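Local coordinates for Alpha/beta hydrolase fold-3 domain-containing protein (Enterococcus faecalis, PDB 2QRU) that is of unknown function but adopts the alpha/beta hydrolase fold and is probably a hydrolase, at residues 27-32 against 58-63; 110-115 against 200-205; 125-130 against 208-213; 132-137 against 230-235; 213-218 against 239-244. All blocks are in the same frame, centred on the assembly; numbering follows the deposited sequence. Where two conformers were deposited one is given.

Contact 1: 27-32 against 58-63; sequences TNYVVY and GYTVLA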
# COMPACT_ATOMS: atom_id res chain seq x y z
N THR A 27 2.43 -21.91 8.81
CA THR A 27 1.72 -20.66 8.74
C THR A 27 1.55 -20.23 7.28
O THR A 27 2.22 -20.75 6.39
CB THR A 27 2.41 -19.55 9.61
OG1 THR A 27 1.57 -18.38 9.69
CG2 THR A 27 3.81 -19.19 9.06
N ASN A 28 0.60 -19.34 7.05
CA ASN A 28 0.43 -18.64 5.78
C ASN A 28 0.91 -17.21 6.02
O ASN A 28 1.18 -16.86 7.16
CB ASN A 28 -1.04 -18.66 5.37
CG ASN A 28 -1.41 -19.91 4.57
OD1 ASN A 28 -0.65 -20.87 4.49
ND2 ASN A 28 -2.58 -19.88 3.94
N TYR A 29 1.03 -16.39 4.98
CA TYR A 29 1.58 -15.06 5.15
C TYR A 29 0.74 -13.99 4.48
O TYR A 29 0.06 -14.26 3.49
CB TYR A 29 2.97 -14.97 4.52
CG TYR A 29 3.97 -15.89 5.19
CD1 TYR A 29 4.06 -17.23 4.80
CD2 TYR A 29 4.77 -15.43 6.23
CE1 TYR A 29 4.96 -18.10 5.43
CE2 TYR A 29 5.68 -16.30 6.87
CZ TYR A 29 5.76 -17.62 6.44
OH TYR A 29 6.64 -18.48 7.06
N VAL A 30 0.81 -12.78 5.02
CA VAL A 30 0.32 -11.59 4.30
C VAL A 30 1.39 -10.54 4.31
O VAL A 30 1.93 -10.22 5.39
CB VAL A 30 -0.94 -11.00 4.94
CG1 VAL A 30 -1.30 -9.64 4.34
CG2 VAL A 30 -2.10 -11.94 4.73
N VAL A 31 1.69 -10.00 3.13
CA VAL A 31 2.70 -8.94 3.04
C VAL A 31 1.94 -7.62 3.06
O VAL A 31 1.04 -7.41 2.23
CB VAL A 31 3.57 -9.05 1.77
CG1 VAL A 31 4.61 -7.92 1.75
CG2 VAL A 31 4.25 -10.43 1.72
N TYR A 32 2.28 -6.74 4.01
CA TYR A 32 1.59 -5.47 4.18
C TYR A 32 2.45 -4.32 3.64
O TYR A 32 3.62 -4.17 4.05
CB TYR A 32 1.28 -5.23 5.65
CG TYR A 32 0.78 -3.84 5.93
CD1 TYR A 32 -0.52 -3.48 5.56
CD2 TYR A 32 1.59 -2.88 6.55
CE1 TYR A 32 -1.02 -2.20 5.80
CE2 TYR A 32 1.12 -1.58 6.80
CZ TYR A 32 -0.18 -1.25 6.42
OH TYR A 32 -0.68 0.02 6.64
N GLY A 58 -4.58 -16.79 11.06
CA GLY A 58 -3.52 -17.72 10.65
C GLY A 58 -2.54 -17.18 9.64
O GLY A 58 -1.81 -17.95 9.02
N TYR A 59 -2.48 -15.85 9.49
CA TYR A 59 -1.51 -15.22 8.59
C TYR A 59 -0.44 -14.47 9.39
O TYR A 59 -0.74 -13.53 10.10
CB TYR A 59 -2.22 -14.23 7.64
CG TYR A 59 -3.22 -14.92 6.76
CD1 TYR A 59 -2.82 -15.57 5.59
CD2 TYR A 59 -4.57 -14.99 7.13
CE1 TYR A 59 -3.73 -16.27 4.79
CE2 TYR A 59 -5.49 -15.67 6.32
CZ TYR A 59 -5.07 -16.30 5.15
OH TYR A 59 -5.99 -16.97 4.38
N THR A 60 0.80 -14.91 9.25
CA THR A 60 1.95 -14.16 9.71
C THR A 60 2.06 -12.89 8.86
O THR A 60 2.07 -12.96 7.63
CB THR A 60 3.24 -15.00 9.59
OG1 THR A 60 3.21 -16.06 10.57
CG2 THR A 60 4.50 -14.15 9.81
N VAL A 61 2.13 -11.73 9.51
CA VAL A 61 2.18 -10.46 8.78
C VAL A 61 3.63 -10.05 8.54
O VAL A 61 4.45 -10.05 9.47
CB VAL A 61 1.41 -9.34 9.53
CG1 VAL A 61 1.54 -8.02 8.78
CG2 VAL A 61 -0.08 -9.71 9.67
N LEU A 62 3.92 -9.70 7.30
CA LEU A 62 5.25 -9.22 6.90
C LEU A 62 5.08 -7.78 6.43
O LEU A 62 4.64 -7.55 5.32
CB LEU A 62 5.82 -10.11 5.78
CG LEU A 62 5.83 -11.61 6.10
CD1 LEU A 62 6.21 -12.44 4.90
CD2 LEU A 62 6.75 -11.92 7.30
N ALA A 63 5.38 -6.82 7.31
CA ALA A 63 5.19 -5.41 7.00
C ALA A 63 6.48 -4.90 6.37
O ALA A 63 7.53 -4.91 7.03
CB ALA A 63 4.84 -4.62 8.27
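Four sound backbone hydrogen bonds stitch strand 28-32 to strand 59-63, and their zigzag between the chains is that of a parallel ladder. N28 O takes T60 N at 2.9 Å, and V30 N then gives to T60 O, also at 2.9 Å. V30 O receives L62 N at 2.8 Å, in a bond bent little (169° at the hydrogen), after which Y32 N reaches L62 O. N28 O has a second donor in T27 OG1, which lies in the carbonyl plane on a lone pair. At the N-terminal end the bond N28 N to G58 O is weak, its length being 3.4 Å. T27 OG1 and T60 OG1 also approach to 3.0 Å.

Packing follows on both faces. On one, the Y59 ring lies alongside N28, with Y59 CD1 3.6 Å from N28 CB, while V30 CG2 meets Y59 CB; F54 of helix 48-55 packs on V30, Y59 and V61. On the other, Y29 CG stands anti to its carbonyl carbon (chi1 -63°), which lays the ring beside T60 CB and CG2 and puts Y29 CD2 3.6 Å from L62 CD1, with helix 74-93 beyond. The helix before G58 ends in a Schellman motif there, the positive phi (89°) suiting glycine. Strand 28-33, helix 48-55 and strand 59-64 thus form a beta-alpha-beta crossover within the sheet of the alpha/beta hydrolase fold.

Contact 2: 110-115 against 200-205; sequences MLQLTK and YALSDE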
# COMPACT_ATOMS: atom_id res chain seq x y z
N MSE A 110 0.80 -2.70 -4.21
CA MSE A 110 0.36 -4.09 -4.18
C MSE A 110 -0.13 -4.60 -5.54
O MSE A 110 0.21 -5.72 -6.03
CB MSE A 110 -0.78 -4.25 -3.16
CG MSE A 110 -1.55 -5.59 -3.34
SE MSE A 110 -3.00 -5.56 -2.01
CE MSE A 110 -4.22 -4.39 -3.03
N LEU A 111 -0.93 -3.76 -6.20
CA LEU A 111 -1.51 -4.14 -7.48
C LEU A 111 -0.44 -4.21 -8.58
O LEU A 111 -0.42 -5.15 -9.40
CB LEU A 111 -2.66 -3.21 -7.85
CG LEU A 111 -3.86 -3.35 -6.89
CD1 LEU A 111 -4.83 -2.15 -7.08
CD2 LEU A 111 -4.58 -4.68 -7.10
N GLN A 112 0.48 -3.24 -8.58
CA GLN A 112 1.59 -3.27 -9.51
C GLN A 112 2.47 -4.50 -9.24
O GLN A 112 2.84 -5.19 -10.17
CB GLN A 112 2.43 -1.99 -9.42
CG GLN A 112 1.71 -0.75 -9.98
CD GLN A 112 1.64 -0.75 -11.52
OE1 GLN A 112 2.32 -1.53 -12.18
NE2 GLN A 112 0.79 0.11 -12.07
N LEU A 113 2.76 -4.77 -7.98
CA LEU A 113 3.60 -5.94 -7.62
C LEU A 113 2.92 -7.22 -8.13
O LEU A 113 3.56 -8.11 -8.72
CB LEU A 113 3.76 -5.99 -6.10
CG LEU A 113 4.51 -7.21 -5.54
CD1 LEU A 113 5.92 -7.34 -6.14
CD2 LEU A 113 4.58 -7.08 -4.04
N THR A 114 1.61 -7.30 -7.91
CA THR A 114 0.86 -8.49 -8.34
C THR A 114 1.08 -8.80 -9.82
O THR A 114 1.38 -9.92 -10.19
CB THR A 114 -0.64 -8.35 -8.01
OG1 THR A 114 -0.77 -8.27 -6.59
CG2 THR A 114 -1.40 -9.59 -8.51
N LYS A 115 0.95 -7.78 -10.66
CA LYS A 115 1.19 -7.96 -12.09
C LYS A 115 2.59 -8.55 -12.35
O LYS A 115 2.77 -9.51 -13.14
CB LYS A 115 1.02 -6.62 -12.79
CG LYS A 115 1.30 -6.70 -14.31
CD LYS A 115 1.34 -5.29 -14.88
CE LYS A 115 1.70 -5.30 -16.35
NZ LYS A 115 0.78 -6.16 -17.14
N TYR A 200 2.19 3.33 -16.12
CA TYR A 200 1.95 3.31 -14.68
C TYR A 200 0.53 2.87 -14.35
O TYR A 200 0.17 2.79 -13.16
CB TYR A 200 2.21 4.70 -14.11
CG TYR A 200 3.65 5.13 -14.29
CD1 TYR A 200 4.09 5.72 -15.48
CD2 TYR A 200 4.60 4.90 -13.27
CE1 TYR A 200 5.41 6.09 -15.65
CE2 TYR A 200 5.93 5.28 -13.43
CZ TYR A 200 6.33 5.87 -14.64
OH TYR A 200 7.65 6.25 -14.82
N ALA A 201 -0.25 2.59 -15.39
CA ALA A 201 -1.66 2.22 -15.24
C ALA A 201 -1.90 0.73 -15.46
O ALA A 201 -1.33 0.14 -16.39
CB ALA A 201 -2.48 3.00 -16.22
N LEU A 202 -2.78 0.15 -14.66
CA LEU A 202 -3.21 -1.23 -14.85
C LEU A 202 -4.50 -1.23 -15.64
O LEU A 202 -5.48 -0.57 -15.25
CB LEU A 202 -3.40 -1.94 -13.51
CG LEU A 202 -2.10 -2.02 -12.69
CD1 LEU A 202 -2.43 -2.33 -11.24
CD2 LEU A 202 -1.17 -3.06 -13.29
N SER A 203 -4.52 -2.00 -16.74
CA SER A 203 -5.72 -2.14 -17.56
C SER A 203 -6.75 -3.04 -16.90
O SER A 203 -6.43 -3.87 -16.05
CB SER A 203 -5.38 -2.75 -18.93
OG SER A 203 -4.88 -4.05 -18.70
N ASP A 204 -8.00 -2.89 -17.31
CA ASP A 204 -9.04 -3.81 -16.90
C ASP A 204 -8.67 -5.24 -17.25
O ASP A 204 -8.89 -6.15 -16.44
CB ASP A 204 -10.41 -3.41 -17.49
CG ASP A 204 -10.99 -2.14 -16.85
OD1 ASP A 204 -10.41 -1.60 -15.88
OD2 ASP A 204 -12.05 -1.66 -17.33
N GLU A 205 -8.14 -5.43 -18.47
CA GLU A 205 -7.64 -6.72 -18.92
C GLU A 205 -6.77 -7.34 -17.83
O GLU A 205 -7.03 -8.45 -17.36
CB GLU A 205 -6.81 -6.54 -20.19
CG GLU A 205 -6.34 -7.86 -20.81
CD GLU A 205 -5.80 -7.70 -22.24
OE1 GLU A 205 -6.20 -8.49 -23.11
OE2 GLU A 205 -4.96 -6.81 -22.48
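Y200 O is the polar focus: Q112 NE2 comes within 3.0 Å of it, but at too poor an angle to count as a hydrogen bond, and Y200 O is hydrogen-bonded by Y108 OH. Q112 gets there because its chain bends at chi2 (-74°), which swings the amide toward 200-202. The same amide nitrogen, Q112 NE2, also packs against L202 CG in van der Waals contact at 3.6 Å.

L202 is the wedge. Its CD1 branch makes apolar contact with L111 CB at 3.5 Å, whereas CD2 touches K115 CD at 3.7 Å, the lysine chain sliding past the leucine in the opposite direction. One leucine therefore spans a full turn of the helix, between L111 and K115. Within that helix M110 O takes both T114 N and T114 OG1, from opposite faces of its plane.

Helix 105-119 rests against the sheet through M110, L111 and T114, which touch L127; L202 pairs its backbone with T134, just before S203 caps helix 204-208.

Contact 3: 125-130 against 208-213; sequences QFLVNF and KTFPPC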
# COMPACT_ATOMS: atom_id res chain seq x y z
N GLN A 125 -2.53 -15.38 -3.11
CA GLN A 125 -3.78 -16.10 -2.92
C GLN A 125 -4.96 -15.13 -2.92
O GLN A 125 -6.06 -15.49 -3.35
CB GLN A 125 -3.75 -16.90 -1.58
CG GLN A 125 -4.99 -17.81 -1.37
CD GLN A 125 -5.13 -18.37 0.07
OE1 GLN A 125 -4.75 -17.72 1.06
NE2 GLN A 125 -5.71 -19.57 0.17
N PHE A 126 -4.72 -13.92 -2.38
CA PHE A 126 -5.74 -12.90 -2.28
C PHE A 126 -5.11 -11.54 -2.03
O PHE A 126 -3.90 -11.45 -1.70
CB PHE A 126 -6.71 -13.23 -1.14
CG PHE A 126 -6.04 -13.25 0.22
CD1 PHE A 126 -5.91 -12.07 0.98
CD2 PHE A 126 -5.57 -14.46 0.74
CE1 PHE A 126 -5.27 -12.09 2.26
CE2 PHE A 126 -4.94 -14.51 1.97
CZ PHE A 126 -4.79 -13.32 2.75
N LEU A 127 -5.93 -10.52 -2.16
CA LEU A 127 -5.47 -9.13 -2.06
C LEU A 127 -6.41 -8.35 -1.15
O LEU A 127 -7.63 -8.64 -1.16
CB LEU A 127 -5.50 -8.48 -3.43
CG LEU A 127 -4.75 -9.18 -4.60
CD1 LEU A 127 -5.08 -8.44 -5.90
CD2 LEU A 127 -3.24 -9.15 -4.25
N VAL A 128 -5.91 -7.38 -0.37
CA VAL A 128 -6.80 -6.55 0.44
C VAL A 128 -6.39 -5.11 0.16
O VAL A 128 -5.24 -4.72 0.39
CB VAL A 128 -6.66 -6.89 1.97
CG1 VAL A 128 -7.55 -5.95 2.81
CG2 VAL A 128 -7.00 -8.38 2.24
N ASN A 129 -7.30 -4.36 -0.44
CA ASN A 129 -7.07 -2.97 -0.83
C ASN A 129 -7.81 -2.01 0.10
O ASN A 129 -9.04 -2.00 0.12
CB ASN A 129 -7.65 -2.75 -2.23
CG ASN A 129 -7.64 -1.30 -2.60
OD1 ASN A 129 -6.60 -0.67 -2.52
ND2 ASN A 129 -8.79 -0.77 -3.00
N PHE A 130 -7.05 -1.20 0.84
CA PHE A 130 -7.59 -0.05 1.58
C PHE A 130 -7.32 1.19 0.75
O PHE A 130 -6.18 1.69 0.74
CB PHE A 130 -6.91 0.04 2.94
CG PHE A 130 -7.45 -0.95 3.91
CD1 PHE A 130 -8.59 -0.63 4.67
CD2 PHE A 130 -6.83 -2.17 4.09
CE1 PHE A 130 -9.13 -1.57 5.59
CE2 PHE A 130 -7.35 -3.11 4.99
CZ PHE A 130 -8.49 -2.83 5.74
N LYS A 208 -8.51 -8.26 -14.56
CA LYS A 208 -9.33 -9.48 -14.74
C LYS A 208 -8.57 -10.78 -14.49
O LYS A 208 -9.19 -11.81 -14.24
CB LYS A 208 -10.00 -9.49 -16.13
CG LYS A 208 -11.11 -8.48 -16.19
CD LYS A 208 -11.77 -8.44 -17.57
CE LYS A 208 -12.84 -7.36 -17.56
NZ LYS A 208 -13.48 -7.28 -18.89
N THR A 209 -7.24 -10.73 -14.57
CA THR A 209 -6.38 -11.88 -14.29
C THR A 209 -5.95 -12.01 -12.80
O THR A 209 -5.29 -13.01 -12.43
CB THR A 209 -5.08 -11.85 -15.11
OG1 THR A 209 -4.18 -10.87 -14.59
CG2 THR A 209 -5.37 -11.59 -16.60
N PHE A 210 -6.35 -11.04 -11.97
CA PHE A 210 -5.86 -10.98 -10.59
C PHE A 210 -6.63 -11.93 -9.66
O PHE A 210 -7.79 -12.31 -9.96
CB PHE A 210 -5.95 -9.52 -10.05
CG PHE A 210 -4.76 -8.65 -10.42
CD1 PHE A 210 -3.89 -9.01 -11.46
CD2 PHE A 210 -4.55 -7.44 -9.75
CE1 PHE A 210 -2.80 -8.16 -11.81
CE2 PHE A 210 -3.48 -6.60 -10.09
CZ PHE A 210 -2.61 -6.96 -11.11
N PRO A 211 -6.01 -12.31 -8.53
CA PRO A 211 -6.68 -13.13 -7.52
C PRO A 211 -7.72 -12.30 -6.70
O PRO A 211 -7.68 -11.07 -6.73
CB PRO A 211 -5.54 -13.56 -6.59
CG PRO A 211 -4.51 -12.53 -6.70
CD PRO A 211 -4.64 -11.93 -8.11
N PRO A 212 -8.60 -12.99 -5.93
CA PRO A 212 -9.69 -12.28 -5.23
C PRO A 212 -9.23 -11.18 -4.33
O PRO A 212 -8.22 -11.31 -3.59
CB PRO A 212 -10.38 -13.37 -4.41
CG PRO A 212 -10.13 -14.61 -5.30
CD PRO A 212 -8.68 -14.42 -5.68
N CYS A 213 -9.98 -10.09 -4.37
CA CYS A 213 -9.61 -8.91 -3.63
C CYS A 213 -10.78 -8.42 -2.74
O CYS A 213 -11.98 -8.44 -3.18
CB CYS A 213 -9.19 -7.83 -4.64
SG CYS A 213 -8.77 -6.26 -3.81
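L127 and C213 form the tight end of this contact, with their CA atoms 4.4 Å apart in a parallel bridge. L127 N gives a hydrogen bond to P212 O at 2.8 Å, in the carbonyl plane, and C213 CA returns a CA-H...O contact to L127 O. Proline nitrogens carry no proton, so P211 and P212 contribute carbonyls and ring carbons only. The leucine leans over the loop: with L127 CG anti to its own carbonyl carbon (chi1 -54°), L127 CG meets P211 CG at 4.0 Å. The L127 and F210 side chains cross at about a right angle, L127 CD1 4.0 Å from F210 CD2. Farther along strand 127-130, C213 SG reaches N129 CB at 4.0 Å.

Toward Q125 the fit slackens. P211 CB and P212 CD merely approach Q125 O, the latter at 3.7 Å, and both Q125 and P212 are partly exposed; just before F210, K208 and T209 are exposed.

The 208-213 loop thus leads from helix 204-208 into strand 213-218 beside strand 127-130, with L111 and T114 of helix 105-119 covering F210 and L127, and helix 258-272 packed on F126 and V128 from the other face.

Contact 4: 132-137 against 230-235; sequences GYTDLE and KKIGRT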
# COMPACT_ATOMS: atom_id res chain seq x y z
N GLY A 132 -6.67 2.18 -2.25
CA GLY A 132 -5.58 2.34 -3.24
C GLY A 132 -6.13 2.78 -4.60
O GLY A 132 -7.26 3.29 -4.72
N TYR A 133 -5.32 2.53 -5.63
CA TYR A 133 -5.61 3.00 -6.98
C TYR A 133 -4.83 2.18 -7.99
O TYR A 133 -3.86 1.50 -7.62
CB TYR A 133 -5.31 4.48 -7.09
CG TYR A 133 -4.10 4.99 -6.35
CD1 TYR A 133 -4.19 5.42 -5.01
CD2 TYR A 133 -2.85 5.12 -7.01
CE1 TYR A 133 -3.07 5.92 -4.32
CE2 TYR A 133 -1.74 5.60 -6.31
CZ TYR A 133 -1.86 6.02 -4.99
OH TYR A 133 -0.77 6.54 -4.30
N THR A 134 -5.26 2.26 -9.27
CA THR A 134 -4.77 1.37 -10.30
C THR A 134 -3.93 2.15 -11.34
O THR A 134 -3.30 1.56 -12.21
CB THR A 134 -5.95 0.69 -11.05
OG1 THR A 134 -6.89 1.71 -11.43
CG2 THR A 134 -6.65 -0.35 -10.16
N ASP A 135 -3.96 3.47 -11.23
CA ASP A 135 -3.19 4.36 -12.10
C ASP A 135 -2.98 5.67 -11.35
O ASP A 135 -3.47 5.84 -10.23
CB ASP A 135 -3.86 4.51 -13.49
CG ASP A 135 -5.18 5.26 -13.43
OD1 ASP A 135 -5.22 6.36 -12.82
OD2 ASP A 135 -6.17 4.77 -14.03
N LEU A 136 -2.21 6.57 -11.96
CA LEU A 136 -1.84 7.82 -11.30
C LEU A 136 -2.58 9.03 -11.90
O LEU A 136 -2.26 10.19 -11.58
CB LEU A 136 -0.31 7.99 -11.39
CG LEU A 136 0.47 6.84 -10.70
CD1 LEU A 136 1.96 6.98 -10.98
CD2 LEU A 136 0.19 6.79 -9.21
N GLU A 137 -3.61 8.79 -12.73
CA GLU A 137 -4.24 9.90 -13.47
C GLU A 137 -4.84 10.93 -12.51
O GLU A 137 -4.84 12.12 -12.79
CB GLU A 137 -5.33 9.40 -14.41
CG GLU A 137 -4.82 8.44 -15.44
CD GLU A 137 -3.72 9.06 -16.29
OE1 GLU A 137 -3.92 10.20 -16.78
OE2 GLU A 137 -2.67 8.42 -16.42
N LYS A 230 -13.84 0.89 -6.12
CA LYS A 230 -14.98 0.16 -6.77
C LYS A 230 -14.45 -0.72 -7.90
O LYS A 230 -14.82 -1.90 -7.97
CB LYS A 230 -16.01 1.11 -7.39
CG LYS A 230 -16.76 1.87 -6.32
CD LYS A 230 -17.68 2.87 -6.97
CE LYS A 230 -18.46 3.65 -5.96
NZ LYS A 230 -19.15 4.85 -6.58
N LYS A 231 -13.63 -0.15 -8.79
CA LYS A 231 -13.08 -0.91 -9.90
C LYS A 231 -12.28 -2.10 -9.36
O LYS A 231 -12.40 -3.22 -9.86
CB LYS A 231 -12.19 -0.01 -10.78
CG LYS A 231 -11.51 -0.79 -11.91
CD LYS A 231 -11.12 0.09 -13.09
CE LYS A 231 -9.97 1.00 -12.71
NZ LYS A 231 -9.52 1.68 -13.97
N ILE A 232 -11.45 -1.85 -8.35
CA ILE A 232 -10.60 -2.89 -7.80
C ILE A 232 -11.44 -4.04 -7.23
O ILE A 232 -11.10 -5.22 -7.43
CB ILE A 232 -9.61 -2.31 -6.73
CG1 ILE A 232 -8.56 -1.42 -7.40
CG2 ILE A 232 -8.90 -3.42 -5.97
CD1 ILE A 232 -7.92 -0.40 -6.38
N GLY A 233 -12.54 -3.73 -6.55
CA GLY A 233 -13.34 -4.81 -5.96
C GLY A 233 -14.36 -5.43 -6.88
O GLY A 233 -15.02 -6.42 -6.53
N ARG A 234 -14.52 -4.86 -8.08
CA ARG A 234 -15.59 -5.29 -9.01
C ARG A 234 -15.01 -5.86 -10.32
O ARG A 234 -15.57 -6.79 -10.92
CB ARG A 234 -16.58 -4.15 -9.27
CG ARG A 234 -17.45 -3.91 -8.06
CD ARG A 234 -18.23 -2.61 -8.18
NE ARG A 234 -19.07 -2.42 -7.00
CZ ARG A 234 -19.76 -1.31 -6.74
NH1 ARG A 234 -19.71 -0.26 -7.57
NH2 ARG A 234 -20.55 -1.24 -5.66
N THR A 235 -13.88 -5.32 -10.75
CA THR A 235 -13.29 -5.76 -12.02
C THR A 235 -12.43 -6.99 -11.81
O THR A 235 -12.39 -7.89 -12.66
CB THR A 235 -12.50 -4.61 -12.65
OG1 THR A 235 -13.44 -3.55 -12.92
CG2 THR A 235 -11.86 -5.05 -13.96
O HOH W 1 -6.51 2.04 -14.14
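T134 splits its two branches between neighbouring residues of helix 227-235. T134 CG2 runs past the I232 side chain in the opposite direction, meeting I232 CG1 at 3.5 Å, while T134 OG1 turns to K231, with K231 CE 3.4 Å away. The chi1 of 49° makes this division, setting OG1 between the backbone N and the carbonyl carbon and leaving CG2 for the isoleucine. I232 also directs its tip at the backbone: I232 CD1 sits 4.0 Å from Y133 N and close to the carbonyl carbon of G132.

This loop leaves the C-terminal end of strand 127-130, and Y133, its CB directed away from the helix, packs on A105 at what is probably the nucleophile elbow of an alpha/beta hydrolase.

No direct hydrogen bond joins the segments; a water does so. It accepts from K231 NZ at 3.0 Å and bonds T134 OG1 at 2.8 Å. D135 OD2, also 2.8 Å from the water, is one of several acceptors competing for its protons. K231 bends at chi3 (70°), and K231 NZ stops 4.6 Å short of D135 OD2, too far for a salt bridge.

D135 closes an Asx turn, D135 OD1 taking E137 N at 2.9 Å on the anti side, 31° out of the carboxylate plane, and also Y228 OH. L111 packs on both T134 and I232, and L207 on T134 and K231.

Contact 5: 213-218 against 239-244; sequences CFSTAS and STFKAV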
# COMPACT_ATOMS: atom_id res chain seq x y z
N CYS A 213 -9.98 -10.09 -4.37
CA CYS A 213 -9.61 -8.91 -3.63
C CYS A 213 -10.78 -8.42 -2.74
O CYS A 213 -11.98 -8.44 -3.18
CB CYS A 213 -9.19 -7.83 -4.64
SG CYS A 213 -8.77 -6.26 -3.81
N PHE A 214 -10.45 -8.04 -1.51
CA PHE A 214 -11.37 -7.29 -0.63
C PHE A 214 -10.97 -5.84 -0.70
O PHE A 214 -9.82 -5.47 -0.37
CB PHE A 214 -11.28 -7.77 0.81
CG PHE A 214 -12.23 -7.07 1.73
CD1 PHE A 214 -11.92 -5.80 2.27
CD2 PHE A 214 -13.46 -7.69 2.06
CE1 PHE A 214 -12.83 -5.16 3.15
CE2 PHE A 214 -14.39 -7.06 2.91
CZ PHE A 214 -14.07 -5.81 3.47
N SER A 215 -11.90 -4.99 -1.17
CA SER A 215 -11.56 -3.60 -1.50
C SER A 215 -12.50 -2.66 -0.77
O SER A 215 -13.70 -2.91 -0.74
CB SER A 215 -11.74 -3.37 -3.01
OG SER A 215 -11.40 -2.03 -3.39
N THR A 216 -11.98 -1.58 -0.19
CA THR A 216 -12.80 -0.66 0.60
C THR A 216 -12.24 0.77 0.51
O THR A 216 -11.03 0.98 0.41
CB THR A 216 -12.86 -1.13 2.08
OG1 THR A 216 -13.67 -0.23 2.85
CG2 THR A 216 -11.44 -1.20 2.71
N ALA A 217 -13.15 1.75 0.58
CA ALA A 217 -12.78 3.17 0.52
C ALA A 217 -13.99 3.96 0.93
O ALA A 217 -15.12 3.46 0.87
CB ALA A 217 -12.37 3.58 -0.88
N SER A 218 -13.72 5.19 1.38
CA SER A 218 -14.77 6.09 1.80
C SER A 218 -15.31 6.90 0.63
O SER A 218 -14.53 7.46 -0.17
CB SER A 218 -14.21 7.06 2.84
OG SER A 218 -15.19 8.04 3.13
N SER A 239 -14.39 -10.82 -6.30
CA SER A 239 -13.95 -9.79 -5.36
C SER A 239 -15.13 -9.07 -4.73
O SER A 239 -16.31 -9.25 -5.13
CB SER A 239 -12.95 -8.82 -6.05
OG SER A 239 -11.76 -9.54 -6.43
N THR A 240 -14.82 -8.33 -3.66
CA THR A 240 -15.82 -7.64 -2.86
C THR A 240 -15.40 -6.17 -2.72
O THR A 240 -14.23 -5.88 -2.48
CB THR A 240 -15.87 -8.30 -1.45
OG1 THR A 240 -16.36 -9.65 -1.57
CG2 THR A 240 -16.77 -7.52 -0.52
N PHE A 241 -16.37 -5.27 -2.88
CA PHE A 241 -16.16 -3.85 -2.56
C PHE A 241 -17.11 -3.46 -1.44
O PHE A 241 -18.34 -3.68 -1.54
CB PHE A 241 -16.42 -2.94 -3.75
CG PHE A 241 -16.47 -1.49 -3.38
CD1 PHE A 241 -15.30 -0.83 -3.00
CD2 PHE A 241 -17.68 -0.79 -3.42
CE1 PHE A 241 -15.34 0.54 -2.61
CE2 PHE A 241 -17.73 0.60 -3.03
CZ PHE A 241 -16.55 1.24 -2.63
N LYS A 242 -16.55 -2.90 -0.37
CA LYS A 242 -17.33 -2.42 0.76
C LYS A 242 -17.06 -0.94 0.94
O LYS A 242 -15.94 -0.55 1.24
CB LYS A 242 -17.00 -3.19 2.06
CG LYS A 242 -17.30 -4.70 2.02
CD LYS A 242 -18.76 -4.90 1.79
CE LYS A 242 -19.17 -6.33 2.05
NZ LYS A 242 -20.64 -6.37 2.30
N ALA A 243 -18.07 -0.11 0.72
CA ALA A 243 -17.90 1.32 0.96
C ALA A 243 -17.97 1.62 2.45
O ALA A 243 -18.67 0.92 3.21
CB ALA A 243 -18.97 2.11 0.24
N VAL A 244 -17.28 2.66 2.88
CA VAL A 244 -17.67 3.34 4.12
C VAL A 244 -18.06 4.75 3.72
O VAL A 244 -17.69 5.22 2.64
CB VAL A 244 -16.56 3.31 5.20
CG1 VAL A 244 -16.14 1.87 5.52
CG2 VAL A 244 -15.37 4.12 4.79
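C213 N at the start of strand 213-218 is bonded by a side chain, S239 OG, at 2.8 Å. That hydroxyl is also bonded to P237 O, so it links the strand start to the turn before strand 240-244. A regular parallel ladder follows: T240 N to C213 O, S215 N to T240 O at 2.8 Å, and K242 N to S215 O at 2.9 Å, all three running nearly along the C=O axis.

At K242 O the pattern breaks. T216 OG1, held anti to the backbone N (chi1 -180°), donates to K242 O at 2.8 Å. A217 N makes no hydrogen bond to that oxygen and is buried without any partner in the model. The backbone bonding resumes with V244 N to A217 O at 3.1 Å, the donor standing above the carbonyl plane. S215 OG is satisfied by S229 O and N129 ND2, S218 OG by L247 O and S220 N.

Carbon packing is modest, F214 CZ lying 3.7 Å from K242 CG. Helix 227-235 links the two strands in a beta-alpha-beta unit at the sheet edge. Hydroxyls thus supplement its ladder: S239 OG accepts from C213 N, and T216 OG1 takes the K242 O that A217 N does not reach.

Contact 1 closes first, bringing 58-63 back beside 27-32 after one helix, and lies in series with all the others. The next three interlock: 110-115, 125-130 and 132-137 meet 200-205, 208-213 and 230-235 in the same order, so contacts 2, 3 and 4 cross one another and none nests. Contact 5 shares C213 with contact 3, follows it in series, and crosses contact 4, since 230-235 lies inside its loop. F126 touches V30 and Y59, joining contacts 1 and 3, both on the same sheet. Contact 2 ties the lead-in to helix 204-208 to helix 105-119, contact 4 ties the loop after strand 127-130 to helix 227-235, and contact 5 adds the edge strand 240-244.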